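Type ii site-specific deoxyribonuclease (PDB 6EKR) probably cleaves double-stranded DNA at a specific recognition sequence, as a type IIP restriction endonuclease of the PD-(D/E)xK nuclease family. Local coordinates at residues A32-A40 / S117-W125. The protein carries 2 engineered substitutions. Sequence-based numbering, arbitrary orientation.
Sequences AMLLLKNNA and SVACCFDLW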
loop_
_atom_site.group_PDB
_atom_site.type_symbol
_atom_site.label_atom_id
_atom_site.label_comp_id
_atom_site.label_asym_id
_atom_site.label_seq_id
_atom_site.Cartn_x
_atom_site.Cartn_y
_atom_site.Cartn_z
ATOM N N ALA A 32 -24.296 -8.989 16.541
ATOM C CA ALA A 32 -23.603 -9.747 15.504
ATOM C C ALA A 32 -23.601 -11.231 15.859
ATOM O O ALA A 32 -23.801 -12.085 14.982
ATOM C CB ALA A 32 -22.187 -9.237 15.321
HETATM N N MSE A 33 -23.389 -11.515 17.149
HETATM C CA MSE A 33 -23.411 -12.878 17.682
HETATM C C MSE A 33 -24.770 -13.562 17.494
HETATM O O MSE A 33 -24.837 -14.693 17.018
HETATM C CB MSE A 33 -23.015 -12.892 19.159
HETATM C CG MSE A 33 -21.529 -12.681 19.417
HETATM SE SE MSE A 33 -20.407 -14.132 18.726
HETATM C CE MSE A 33 -20.855 -15.498 20.048
ATOM N N LEU A 34 -25.848 -12.867 17.849
ATOM C CA LEU A 34 -27.187 -13.411 17.689
ATOM C C LEU A 34 -27.595 -13.522 16.224
ATOM O O LEU A 34 -28.419 -14.365 15.873
ATOM C CB LEU A 34 -28.217 -12.598 18.479
ATOM C CG LEU A 34 -28.060 -12.542 20.004
ATOM C CD1 LEU A 34 -29.120 -11.667 20.622
ATOM C CD2 LEU A 34 -28.085 -13.919 20.633
ATOM N N LEU A 35 -27.022 -12.682 15.372
ATOM C CA LEU A 35 -27.314 -12.744 13.943
ATOM C C LEU A 35 -26.805 -14.041 13.335
ATOM O O LEU A 35 -27.563 -14.758 12.678
ATOM C CB LEU A 35 -26.706 -11.546 13.201
ATOM C CG LEU A 35 -27.619 -10.465 12.612
ATOM C CD1 LEU A 35 -26.777 -9.322 12.076
ATOM C CD2 LEU A 35 -28.481 -11.039 11.506
ATOM N N LEU A 36 -25.517 -14.324 13.561
ATOM C CA LEU A 36 -24.852 -15.530 13.052
ATOM C C LEU A 36 -25.510 -16.766 13.649
ATOM O O LEU A 36 -25.768 -17.741 12.945
ATOM C CB LEU A 36 -23.350 -15.515 13.381
ATOM C CG LEU A 36 -22.417 -14.382 12.919
ATOM C CD1 LEU A 36 -21.091 -14.439 13.637
ATOM C CD2 LEU A 36 -22.178 -14.440 11.432
ATOM N N LYS A 37 -25.795 -16.699 14.945
ATOM C CA LYS A 37 -26.503 -17.752 15.659
ATOM C C LYS A 37 -27.868 -18.128 15.037
ATOM O O LYS A 37 -28.158 -19.308 14.861
ATOM C CB LYS A 37 -26.642 -17.364 17.139
ATOM C CG LYS A 37 -27.386 -18.360 18.010
ATOM C CD LYS A 37 -27.091 -18.109 19.478
ATOM C CE LYS A 37 -27.873 -19.066 20.373
ATOM N NZ LYS A 37 -29.252 -18.573 20.654
ATOM N N ASN A 38 -28.688 -17.144 14.688
ATOM C CA ASN A 38 -30.051 -17.423 14.219
ATOM C C ASN A 38 -30.230 -17.590 12.704
ATOM O O ASN A 38 -31.268 -18.092 12.240
ATOM C CB ASN A 38 -31.029 -16.371 14.743
ATOM C CG ASN A 38 -31.012 -16.263 16.252
ATOM O OD1 ASN A 38 -31.042 -17.266 16.960
ATOM N ND2 ASN A 38 -30.959 -15.033 16.756
ATOM N N ASN A 39 -29.227 -17.183 11.930
ATOM C CA ASN A 39 -29.353 -17.224 10.475
ATOM C C ASN A 39 -28.255 -17.985 9.744
ATOM O O ASN A 39 -28.482 -18.498 8.648
ATOM C CB ASN A 39 -29.459 -15.803 9.916
ATOM C CG ASN A 39 -30.448 -14.955 10.681
ATOM O OD1 ASN A 39 -31.647 -15.210 10.662
ATOM N ND2 ASN A 39 -29.947 -13.953 11.373
ATOM N N ALA A 40 -27.068 -18.057 10.343
ATOM C CA ALA A 40 -25.908 -18.605 9.652
ATOM C C ALA A 40 -25.686 -20.090 9.896
ATOM O O ALA A 40 -25.790 -20.569 11.031
ATOM C CB ALA A 40 -24.663 -17.822 10.005
ATOM N N SER A 117 -16.852 -11.841 14.793
ATOM C CA SER A 117 -18.295 -11.970 14.718
ATOM C C SER A 117 -18.843 -10.844 13.874
ATOM O O SER A 117 -19.714 -11.063 13.032
ATOM C CB SER A 117 -18.929 -11.921 16.103
ATOM O OG SER A 117 -18.743 -10.647 16.690
ATOM N N VAL A 118 -18.326 -9.636 14.089
ATOM C CA VAL A 118 -18.746 -8.506 13.280
ATOM C C VAL A 118 -18.271 -8.679 11.840
ATOM O O VAL A 118 -19.033 -8.459 10.907
ATOM C CB VAL A 118 -18.271 -7.182 13.855
ATOM C CG1 VAL A 118 -18.607 -6.052 12.908
ATOM C CG2 VAL A 118 -18.921 -6.936 15.194
ATOM N N ALA A 119 -17.026 -9.103 11.671
ATOM C CA ALA A 119 -16.440 -9.270 10.347
ATOM C C ALA A 119 -17.219 -10.260 9.476
ATOM O O ALA A 119 -17.574 -9.936 8.342
ATOM C CB ALA A 119 -14.955 -9.674 10.458
ATOM N N CYS A 120 -17.494 -11.450 10.008
ATOM C CA CYS A 120 -18.228 -12.483 9.277
ATOM C C CYS A 120 -19.648 -12.077 8.898
ATOM O O CYS A 120 -20.158 -12.494 7.859
ATOM C CB CYS A 120 -18.284 -13.778 10.083
ATOM S SG CYS A 120 -16.712 -14.564 10.266
ATOM N N CYS A 121 -20.288 -11.287 9.757
ATOM C CA CYS A 121 -21.596 -10.706 9.453
ATOM C C CYS A 121 -21.584 -9.885 8.164
ATOM O O CYS A 121 -22.498 -10.003 7.339
ATOM C CB CYS A 121 -22.076 -9.861 10.618
ATOM S SG CYS A 121 -22.783 -10.839 11.951
ATOM N N PHE A 122 -20.536 -9.078 7.993
ATOM C CA PHE A 122 -20.319 -8.302 6.768
ATOM C C PHE A 122 -20.010 -9.139 5.537
ATOM O O PHE A 122 -20.355 -8.751 4.428
ATOM C CB PHE A 122 -19.191 -7.290 6.960
ATOM C CG PHE A 122 -19.608 -6.040 7.672
ATOM C CD1 PHE A 122 -19.477 -4.807 7.055
ATOM C CD2 PHE A 122 -20.133 -6.094 8.969
ATOM C CE1 PHE A 122 -19.860 -3.643 7.722
ATOM C CE2 PHE A 122 -20.516 -4.934 9.640
ATOM C CZ PHE A 122 -20.380 -3.712 9.019
ATOM N N ASP A 123 -19.329 -10.265 5.716
ATOM C CA ASP A 123 -19.031 -11.132 4.585
ATOM C C ASP A 123 -20.300 -11.788 4.056
ATOM O O ASP A 123 -20.410 -12.052 2.860
ATOM C CB ASP A 123 -18.015 -12.200 4.968
ATOM C CG ASP A 123 -16.749 -11.623 5.566
ATOM O OD1 ASP A 123 -16.211 -10.622 5.049
ATOM O OD2 ASP A 123 -16.277 -12.195 6.565
ATOM N N LEU A 124 -21.258 -12.043 4.949
ATOM C CA LEU A 124 -22.491 -12.713 4.568
ATOM C C LEU A 124 -23.576 -11.743 4.131
ATOM O O LEU A 124 -24.304 -12.024 3.188
ATOM C CB LEU A 124 -23.018 -13.611 5.696
ATOM C CG LEU A 124 -22.194 -14.796 6.212
ATOM C CD1 LEU A 124 -22.877 -15.402 7.420
ATOM C CD2 LEU A 124 -21.945 -15.866 5.156
ATOM N N TRP A 125 -23.695 -10.609 4.813
ATOM C CA TRP A 125 -24.787 -9.680 4.524
ATOM C C TRP A 125 -24.325 -8.377 3.878
ATOM O O TRP A 125 -25.115 -7.453 3.673
ATOM C CB TRP A 125 -25.656 -9.464 5.764
ATOM C CG TRP A 125 -26.384 -10.728 6.121
ATOM C CD1 TRP A 125 -27.415 -11.296 5.430
ATOM C CD2 TRP A 125 -26.115 -11.601 7.230
ATOM N NE1 TRP A 125 -27.814 -12.459 6.047
ATOM C CE2 TRP A 125 -27.029 -12.670 7.151
ATOM C CE3 TRP A 125 -25.192 -11.583 8.279
ATOM C CZ2 TRP A 125 -27.051 -13.708 8.083
ATOM C CZ3 TRP A 125 -25.218 -12.615 9.209
ATOM C CH2 TRP A 125 -26.141 -13.660 9.105
#
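Two helices pack here through apolar side chains, Leu36 fitting as a knob into a hole formed by Ser117, Cys120, Cys121 and Leu124. The contact joins the C-terminal ends of helix 22-39 and helix 101-125 in the helical part of this PD-(D/E)xK nuclease, away from the centre of the chain. The axes of 32-39 and 117-125 run in the same general sense, 51° apart, and approach to 9.0 Å. No hydrogen bond crosses between 32-40 and 117-125; the contact is side-chain packing, largely buried.

Leu36 has CG anti to its carbonyl carbon (chi1 -58°), which brings the forked end nearer to the second helix than its CB direction alone would suggest. The two branches divide the hole: CD1 lies against the backbone of Ser117, 3.7 Å from Ser117 O, while CD2 sits 3.7 Å from Cys121 SG and also touches Cys120 CB and Leu124 CD1. At the N-terminal end the small Ala32 lets the helices close up, its CA 5.5 Å from that of Val118. Its methyl group meets Val118 CG2 and Cys121 SG, with Leu4 of helix 3-16 covering both Ala32 and Cys121. Beside it, selenomethionine Met33 bends at chi2 and chi3 to bring SE within 3.7 Å of Ser117 CB; Ser117 OG is hydrogen-bonded to Ser114 O in its own helix.

Toward the C-terminal end the indole of Trp125 fills the widening gap. Leu35 CD2 lies over one face, offset toward the rim, and Leu124 CB over the opposite one, while Phe61 meets the ring from outside the pair. Asn39 ND2 makes a weak hydrogen bond back to Leu35 O, and its CB approaches the indole obliquely, 3.7 Å from Trp125 CZ2.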